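DNA helicase RecQ (Deinococcus radiodurans, PDB 4Q48) probably couples ATP hydrolysis to 3'-5' translocation and unwinding of duplex DNA, this chain being the catalytic core of a longer zinc-containing RecQ protein. Local coordinates at residues V278-R281 and F282-E285; Q451-H454 and Q455-T458; P128-L131 and D132-R136; V345-V348 and R349-L352. All blocks are in the same frame, centred on the assembly; numbering follows the deposited sequence.

Interaction 1 of 4, residues V278-R281 and F282-E285; sequences VQER and FLNE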
# COMPACT_ATOMS: atom_id res chain seq x y z
N VAL A 278 18.58 -21.79 4.04
CA VAL A 278 18.02 -20.99 5.13
C VAL A 278 16.51 -21.01 5.05
O VAL A 278 15.85 -21.15 6.07
CB VAL A 278 18.52 -19.53 5.12
CG1 VAL A 278 17.73 -18.69 6.11
CG2 VAL A 278 20.00 -19.49 5.47
N GLN A 279 15.96 -20.88 3.84
CA GLN A 279 14.52 -20.99 3.71
C GLN A 279 14.02 -22.29 4.34
O GLN A 279 13.19 -22.24 5.23
CB GLN A 279 14.08 -20.95 2.25
CG GLN A 279 14.28 -19.65 1.53
CD GLN A 279 13.37 -19.54 0.32
OE1 GLN A 279 12.29 -20.14 0.31
NE2 GLN A 279 13.79 -18.80 -0.70
N GLU A 280 14.58 -23.43 3.94
CA GLU A 280 14.13 -24.72 4.49
C GLU A 280 14.26 -24.80 6.02
O GLU A 280 13.33 -25.22 6.69
CB GLU A 280 14.88 -25.90 3.84
CG GLU A 280 14.47 -26.24 2.39
CD GLU A 280 12.98 -26.03 2.09
OE1 GLU A 280 12.13 -26.68 2.73
OE2 GLU A 280 12.66 -25.21 1.19
N ARG A 281 15.39 -24.37 6.58
CA ARG A 281 15.51 -24.44 8.03
C ARG A 281 14.41 -23.62 8.73
O ARG A 281 13.86 -24.04 9.76
CB ARG A 281 16.88 -23.97 8.50
CG ARG A 281 17.96 -25.02 8.42
CD ARG A 281 18.99 -24.80 9.53
NE ARG A 281 18.38 -24.86 10.86
CZ ARG A 281 19.00 -24.51 11.99
NH1 ARG A 281 20.26 -24.06 11.96
NH2 ARG A 281 18.37 -24.59 13.17
N PHE A 282 14.09 -22.47 8.16
CA PHE A 282 13.01 -21.66 8.67
C PHE A 282 11.67 -22.36 8.44
O PHE A 282 10.87 -22.49 9.36
CB PHE A 282 13.02 -20.28 8.01
CG PHE A 282 12.16 -19.25 8.71
CD1 PHE A 282 12.22 -19.09 10.09
CD2 PHE A 282 11.30 -18.43 7.98
CE1 PHE A 282 11.44 -18.15 10.73
CE2 PHE A 282 10.52 -17.49 8.61
CZ PHE A 282 10.58 -17.35 10.00
N LEU A 283 11.47 -22.87 7.22
CA LEU A 283 10.18 -23.41 6.80
C LEU A 283 9.80 -24.70 7.51
O LEU A 283 8.61 -24.97 7.73
CB LEU A 283 10.19 -23.71 5.29
CG LEU A 283 10.59 -22.75 4.17
CD1 LEU A 283 10.51 -23.45 2.81
CD2 LEU A 283 9.85 -21.43 4.15
N ASN A 284 10.80 -25.51 7.85
CA ASN A 284 10.58 -26.91 8.25
C ASN A 284 10.86 -27.18 9.70
O ASN A 284 10.49 -28.23 10.22
CB ASN A 284 11.49 -27.87 7.46
CG ASN A 284 11.24 -27.84 5.98
OD1 ASN A 284 10.18 -27.39 5.51
ND2 ASN A 284 12.22 -28.32 5.22
N GLU A 285 11.54 -26.25 10.36
CA GLU A 285 11.85 -26.46 11.75
C GLU A 285 11.12 -25.47 12.63
O GLU A 285 10.40 -24.60 12.15
CB GLU A 285 13.35 -26.37 12.00
CG GLU A 285 14.16 -27.34 11.17
CD GLU A 285 15.66 -27.19 11.39
OE1 GLU A 285 16.07 -26.78 12.51
OE2 GLU A 285 16.43 -27.48 10.45

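Interaction 2 of 4, residues Q451-H454 and Q455-T458; sequences QGHH and QLPT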
# COMPACT_ATOMS: atom_id res chain seq x y z
N GLN A 451 -6.05 40.24 -1.70
CA GLN A 451 -7.16 39.29 -1.84
C GLN A 451 -8.37 39.67 -0.96
O GLN A 451 -9.42 39.02 -1.02
CB GLN A 451 -6.71 37.86 -1.53
CG GLN A 451 -5.54 37.36 -2.35
CD GLN A 451 -5.96 36.83 -3.70
OE1 GLN A 451 -7.15 36.63 -3.95
NE2 GLN A 451 -4.99 36.60 -4.58
N GLY A 452 -8.19 40.72 -0.16
CA GLY A 452 -9.24 41.27 0.70
C GLY A 452 -9.35 40.58 2.04
O GLY A 452 -10.16 40.95 2.91
N HIS A 453 -8.48 39.60 2.24
CA HIS A 453 -8.54 38.71 3.38
C HIS A 453 -8.48 39.42 4.70
O HIS A 453 -8.81 38.84 5.72
CB HIS A 453 -7.42 37.69 3.28
CG HIS A 453 -7.62 36.71 2.17
ND1 HIS A 453 -6.65 35.81 1.79
CD2 HIS A 453 -8.70 36.46 1.39
CE1 HIS A 453 -7.11 35.06 0.81
NE2 HIS A 453 -8.35 35.43 0.55
N HIS A 454 -8.12 40.70 4.68
CA HIS A 454 -7.93 41.44 5.93
C HIS A 454 -9.24 41.76 6.64
O HIS A 454 -9.24 42.03 7.85
CB HIS A 454 -7.13 42.73 5.69
CG HIS A 454 -7.66 43.60 4.59
ND1 HIS A 454 -7.44 43.32 3.26
CD2 HIS A 454 -8.38 44.74 4.63
CE1 HIS A 454 -8.02 44.26 2.52
NE2 HIS A 454 -8.60 45.13 3.33
N GLN A 455 -10.37 41.73 5.95
CA GLN A 455 -11.60 41.72 6.73
C GLN A 455 -12.67 40.75 6.24
O GLN A 455 -13.84 41.07 6.14
CB GLN A 455 -12.13 43.16 6.91
CG GLN A 455 -11.89 44.14 5.77
CD GLN A 455 -11.83 45.59 6.26
OE1 GLN A 455 -11.65 45.85 7.46
NE2 GLN A 455 -11.95 46.55 5.33
N LEU A 456 -12.21 39.52 6.07
CA LEU A 456 -13.03 38.33 6.22
C LEU A 456 -13.27 38.23 7.72
O LEU A 456 -12.43 38.69 8.50
CB LEU A 456 -12.28 37.09 5.73
CG LEU A 456 -12.32 36.64 4.28
CD1 LEU A 456 -12.06 37.80 3.34
CD2 LEU A 456 -11.21 35.61 4.12
N PRO A 457 -14.39 37.65 8.15
CA PRO A 457 -14.61 37.54 9.60
C PRO A 457 -13.59 36.64 10.33
O PRO A 457 -13.47 36.75 11.55
CB PRO A 457 -16.02 36.95 9.69
CG PRO A 457 -16.16 36.19 8.44
CD PRO A 457 -15.47 37.03 7.39
N THR A 458 -12.90 35.78 9.59
CA THR A 458 -11.91 34.83 10.14
C THR A 458 -10.52 35.44 10.39
O THR A 458 -9.61 34.77 10.88
CB THR A 458 -11.72 33.61 9.19
OG1 THR A 458 -11.10 32.54 9.90
CG2 THR A 458 -10.84 33.98 8.02

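Interaction 3 of 4, residues P128-L131 and D132-R136; sequences PRTL and DLLER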
# COMPACT_ATOMS: atom_id res chain seq x y z
N PRO A 128 0.66 -2.53 -31.76
CA PRO A 128 -0.52 -2.24 -32.60
C PRO A 128 -1.12 -3.51 -33.20
O PRO A 128 -2.34 -3.65 -33.30
CB PRO A 128 0.06 -1.32 -33.69
CG PRO A 128 1.31 -0.75 -33.10
CD PRO A 128 1.87 -1.87 -32.26
N ARG A 129 -0.26 -4.44 -33.54
CA ARG A 129 -0.69 -5.74 -34.02
C ARG A 129 -1.52 -6.49 -32.97
O ARG A 129 -2.58 -7.04 -33.29
CB ARG A 129 0.51 -6.56 -34.46
CG ARG A 129 0.15 -7.87 -35.04
CD ARG A 129 1.33 -8.79 -34.98
NE ARG A 129 1.05 -10.11 -35.53
CZ ARG A 129 0.93 -11.20 -34.78
NH1 ARG A 129 1.06 -11.09 -33.47
NH2 ARG A 129 0.68 -12.39 -35.34
N THR A 130 -1.04 -6.51 -31.73
CA THR A 130 -1.73 -7.27 -30.69
C THR A 130 -3.14 -6.72 -30.43
O THR A 130 -4.09 -7.48 -30.26
CB THR A 130 -0.91 -7.25 -29.37
OG1 THR A 130 0.37 -7.84 -29.59
CG2 THR A 130 -1.63 -8.02 -28.25
N LEU A 131 -3.27 -5.40 -30.43
CA LEU A 131 -4.56 -4.78 -30.16
C LEU A 131 -5.56 -5.13 -31.27
O LEU A 131 -6.77 -5.23 -31.04
CB LEU A 131 -4.39 -3.27 -30.02
CG LEU A 131 -3.74 -2.89 -28.68
CD1 LEU A 131 -3.08 -1.55 -28.78
CD2 LEU A 131 -4.73 -2.91 -27.50
N ASP A 132 -5.04 -5.36 -32.48
CA ASP A 132 -5.88 -5.74 -33.61
C ASP A 132 -6.46 -7.15 -33.42
O ASP A 132 -7.67 -7.35 -33.67
CB ASP A 132 -5.06 -5.68 -34.92
CG ASP A 132 -4.93 -4.26 -35.48
OD1 ASP A 132 -5.64 -3.35 -35.02
OD2 ASP A 132 -4.08 -4.05 -36.37
N LEU A 133 -5.64 -8.12 -32.98
CA LEU A 133 -6.11 -9.49 -32.73
C LEU A 133 -7.23 -9.49 -31.72
O LEU A 133 -8.26 -10.17 -31.88
CB LEU A 133 -5.01 -10.40 -32.19
CG LEU A 133 -3.83 -10.88 -33.03
CD1 LEU A 133 -3.32 -12.15 -32.40
CD2 LEU A 133 -4.18 -11.14 -34.49
N LEU A 134 -7.05 -8.68 -30.69
CA LEU A 134 -8.01 -8.64 -29.62
C LEU A 134 -9.36 -8.24 -30.15
O LEU A 134 -10.40 -8.73 -29.70
CB LEU A 134 -7.53 -7.68 -28.54
CG LEU A 134 -6.35 -8.25 -27.73
CD1 LEU A 134 -5.67 -7.18 -26.92
CD2 LEU A 134 -6.85 -9.36 -26.81
N GLU A 135 -9.34 -7.36 -31.16
CA GLU A 135 -10.57 -6.85 -31.74
C GLU A 135 -11.34 -7.97 -32.43
O GLU A 135 -12.58 -7.94 -32.46
CB GLU A 135 -10.27 -5.72 -32.71
CG GLU A 135 -10.43 -4.35 -32.09
CD GLU A 135 -9.96 -3.22 -33.00
OE1 GLU A 135 -9.57 -3.49 -34.15
OE2 GLU A 135 -9.96 -2.05 -32.55
N ARG A 136 -10.60 -8.96 -32.93
CA ARG A 136 -11.20 -10.14 -33.56
C ARG A 136 -11.05 -11.44 -32.72
O ARG A 136 -11.06 -12.54 -33.25
CB ARG A 136 -10.62 -10.34 -34.98
CG ARG A 136 -9.10 -10.22 -35.13
CD ARG A 136 -8.66 -10.13 -36.59
NE ARG A 136 -7.30 -10.61 -36.90
CZ ARG A 136 -6.98 -11.89 -37.11
NH1 ARG A 136 -7.91 -12.83 -37.08
NH2 ARG A 136 -5.73 -12.23 -37.39

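Interaction 4 of 4, residues V345-V348 and R349-L352; sequences VVNV and RRML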
# COMPACT_ATOMS: atom_id res chain seq x y z
N VAL A 345 16.47 8.59 11.21
CA VAL A 345 15.79 9.55 10.34
C VAL A 345 16.79 10.45 9.65
O VAL A 345 16.66 10.73 8.45
CB VAL A 345 14.79 10.43 11.10
CG1 VAL A 345 14.11 11.42 10.12
CG2 VAL A 345 13.76 9.56 11.82
N VAL A 346 17.80 10.86 10.41
CA VAL A 346 18.89 11.69 9.87
C VAL A 346 19.63 10.97 8.74
O VAL A 346 19.84 11.54 7.68
CB VAL A 346 19.89 12.09 10.98
CG1 VAL A 346 21.09 12.79 10.38
CG2 VAL A 346 19.22 12.98 12.00
N ASN A 347 19.99 9.72 8.98
CA ASN A 347 20.74 8.96 7.98
C ASN A 347 19.93 8.85 6.70
O ASN A 347 20.46 9.01 5.60
CB ASN A 347 21.11 7.56 8.52
CG ASN A 347 22.26 6.89 7.75
OD1 ASN A 347 22.43 7.10 6.55
ND2 ASN A 347 23.04 6.06 8.45
N VAL A 348 18.62 8.64 6.86
CA VAL A 348 17.73 8.51 5.72
C VAL A 348 17.61 9.80 4.92
O VAL A 348 17.72 9.78 3.70
CB VAL A 348 16.32 8.09 6.15
CG1 VAL A 348 15.30 8.35 5.04
CG2 VAL A 348 16.33 6.64 6.59
N ARG A 349 17.40 10.91 5.62
CA ARG A 349 17.20 12.19 4.93
C ARG A 349 18.49 12.61 4.23
O ARG A 349 18.44 13.34 3.22
CB ARG A 349 16.64 13.26 5.87
CG ARG A 349 15.12 13.16 5.96
CD ARG A 349 14.40 14.47 6.24
NE ARG A 349 14.28 14.72 7.68
CZ ARG A 349 13.18 14.49 8.39
NH1 ARG A 349 12.10 14.00 7.82
NH2 ARG A 349 13.18 14.75 9.69
N ARG A 350 19.63 12.14 4.72
CA ARG A 350 20.90 12.47 4.08
C ARG A 350 21.06 11.71 2.76
O ARG A 350 21.46 12.29 1.75
CB ARG A 350 22.10 12.13 4.98
CG ARG A 350 23.43 12.09 4.21
CD ARG A 350 24.64 11.53 4.99
NE ARG A 350 24.70 10.06 5.02
CZ ARG A 350 25.02 9.28 3.98
NH1 ARG A 350 25.29 9.82 2.79
NH2 ARG A 350 25.05 7.96 4.11
N MET A 351 20.68 10.44 2.75
CA MET A 351 20.72 9.65 1.53
C MET A 351 19.76 10.15 0.47
O MET A 351 20.09 10.13 -0.72
CB MET A 351 20.44 8.19 1.83
CG MET A 351 21.61 7.52 2.47
SD MET A 351 21.19 5.90 3.06
CE MET A 351 22.73 5.47 3.85
N LEU A 352 18.56 10.59 0.87
CA LEU A 352 17.67 11.20 -0.10
C LEU A 352 18.40 12.38 -0.72
O LEU A 352 18.36 12.57 -1.93
CB LEU A 352 16.35 11.65 0.53
CG LEU A 352 15.39 12.39 -0.45
CD1 LEU A 352 15.05 11.57 -1.72
CD2 LEU A 352 14.12 12.92 0.24

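Interaction 1 of 4, residues V278-R281 and F282-E285
The last turn of helix 272-284, the helical link of a beta-alpha-beta unit between strands 263-266 and 289-292, is tied together by i to i+4 pairs in which Arg281 meets Glu285 and Glu280 meets Asn284. Helical backbone bonding runs from Phe282 N, which reaches Val278 O at 3.0 Å, through to Asn284 N, 2.8 Å from Glu280 O. At Glu285, the first residue to leave helical geometry, the pattern slackens: Glu285 N still bonds to Arg281 O, at 3.3 Å, but from above the carbonyl plane. The Glu285 side chain turns back along the helix. Its CG is anti to the carbonyl carbon (chi1 -57°) and the chain runs extended beyond, which brings the carboxylate to the guanidinium edge with the two planes only 21° apart. A salt bridge joins Arg281 NH2 to Glu285 OE1 at roughly 3.2 Å, the position of NH2 being uncertain, and Arg281 NE bonds weakly to Glu285 OE2. Asp262 OD2 is a further salt-bridge partner of NH2, so an arginine suits a place between two acids. On the exposed flank, Asn284 ND2 donates to the anti lone pair of Glu280 OE1 at 3.0 Å, although that oxygen lies 32° out of the amide plane. The bend of Glu280 at chi2 folds its carboxylate over this turn and also lays OE2 beside Leu283 CD1. Val278 and Phe282 are apolar and buried, the side that a crossover helix of the C-terminal RecA-like domain lays against its parallel sheet; both touch Val290 there.

Interaction 2 of 4, residues Q451-H454 and Q455-T458
Gln455 N, the first group of 455-458, bonds to Gly452 O at 3.1 Å with an N-H...O angle of 160°, closing a short turn over His453 and His454. Its side chain then runs extended past the imidazole of His454, CG lying 3.7 Å from His454 CD2, with amide and ring planes 34° apart. The polar amide suits this exposed position. His454 has its CG between backbone N and carbonyl carbon (chi1 51°), which folds the ring back so that Gly452 O lies over one face, offset toward the rim. The turn follows helix 446-451 in the RQC domain, a winged-helix fold, and the helix ends in a Schellman motif at Gly452, where the positive phi favours a glycine. Leu456 comes next. Its N makes a weak bond to His453 O at 3.5 Å, and its side chain lies alongside that of His453, pointing the same way. One methyl, CD2, rests 3.8 Å from His453 CD2, while the other, CD1, sits 3.6 Å from His453 CA, a fitting use for a branched apolar residue beside a buried ring. His453 ND1 is hydrogen-bonded to His435 and its ring meets Phe431 edge-to-face, so its polar and aromatic character both serve. Further on, Thr458 packs on Val439 of helix 433-441.

Interaction 3 of 4, residues P128-L131 and D132-R136
The backbone of the short helix 128-135 is held by two well-formed i to i+4 bonds, Leu133 N to Arg129 O at 3.3 Å and Leu134 N to Thr130 O at 3.2 Å, flanked by weak ones from Asp132 N to Pro128 O and from Glu135 N to Leu131 O. Leu134 leans back over the preceding turn: its CG stands 3.5 Å from Thr130 O and its CD1 lies 4.4 Å from Leu131 CD2. In Leu134 the CG is anti to the carbonyl carbon (chi1 -73°), which carries the branch back along the helix instead of outward. Thr130 adds CG2, 4.3 Å from Leu134 CD1, while its hydroxyl is bonded to Arg124 O, so a buried threonine can pack with one branch and satisfy the other. In the DEAD/DEAH-box RecA-like domain this helix follows helix 122-125 in sequence and precedes strand 139-145. Leucine suits the side against Phe171, on which Leu131 and Leu134 both press, whereas the charged Asp132 and Arg129 sit on exposed flanks with ionic partners. Asp132 bends its carboxylate back beside Pro128, CG lying 3.4 Å from Pro128 O, while OD1 forms a salt bridge with Arg170. Arg129 reaches out, with CG opposite the backbone N across the CA-CB bond (chi1 -177°), and NH1 pairs with Glu107 of helix 100-111. Leu133, a buried leucine, packs against the same Glu107.

Interaction 4 of 4, residues V345-V348 and R349-L352
Four regular i to i+4 bonds provide the strongest polar contacts between 345-348 and 349-352, consecutive turns of helix 342-354 in the RecQ zinc-binding region. Arg349 N reaches Val345 O at 2.9 Å, and the same pattern repeats from Arg350 N to Val346 O, from Met351 N to Asn347 O and from Leu352 N to Val348 O. The last is the straightest, with an N-H...O angle of 165°. Asn347 O has a second, weak donor in Arg350 N. Among the side chains polar contact is looser. Asn347 and Arg350 run side by side in the same direction, because each has its CG on the far side of CB from the backbone N. Their flat ends stay 47° out of parallel, and OD1 of Asn347 is 3.7 Å from Arg350 NH2. Arg350 NH1 instead makes a weak bond to Gln354 OE1, one turn further along. The polar Asn347 and the long, charged Arg350 suit an exposed flank, where the extended Met351 crosses Asn347 and carries its CE toward the amide oxygen. Packing governs the side facing helix 359-376. There Val345 and Leu373 touch, Arg349 lies against Leu369 and Leu373, and Leu352 meets Lys362. A valine methyl and the aliphatic chain of an arginine can both meet leucines, while the arginine itself remains exposed. The bend of Arg349 at chi3 (-88°) turns its guanidinium over Val345, whose CG1 lies 3.5 Å above the plane, offset toward the rim.

How the interactions relate
The four contacts are local and fall in four different parts of the protein, in chain order interaction 3, 1, 4 and 2; none touches another, and interactions 1 and 2, on opposite sides of the chain's centre, have centres about 67 Å apart. Interactions 1 and 3 are partly buried helices of the two RecA-like domains, with apolar faces turned inward and salt bridges around them. Interactions 4 and 2 are surface contacts: the first joins two turns of a helix packed on a neighbouring helix, with no salt bridge between its two segments, whereas interaction 2 rests on a glycine-ended helix, an i to i+3 turn and a leucine beside a buried histidine ring. Acid-arginine pairing across the segments occurs in interaction 1; interaction 3 finds its ionic partners elsewhere.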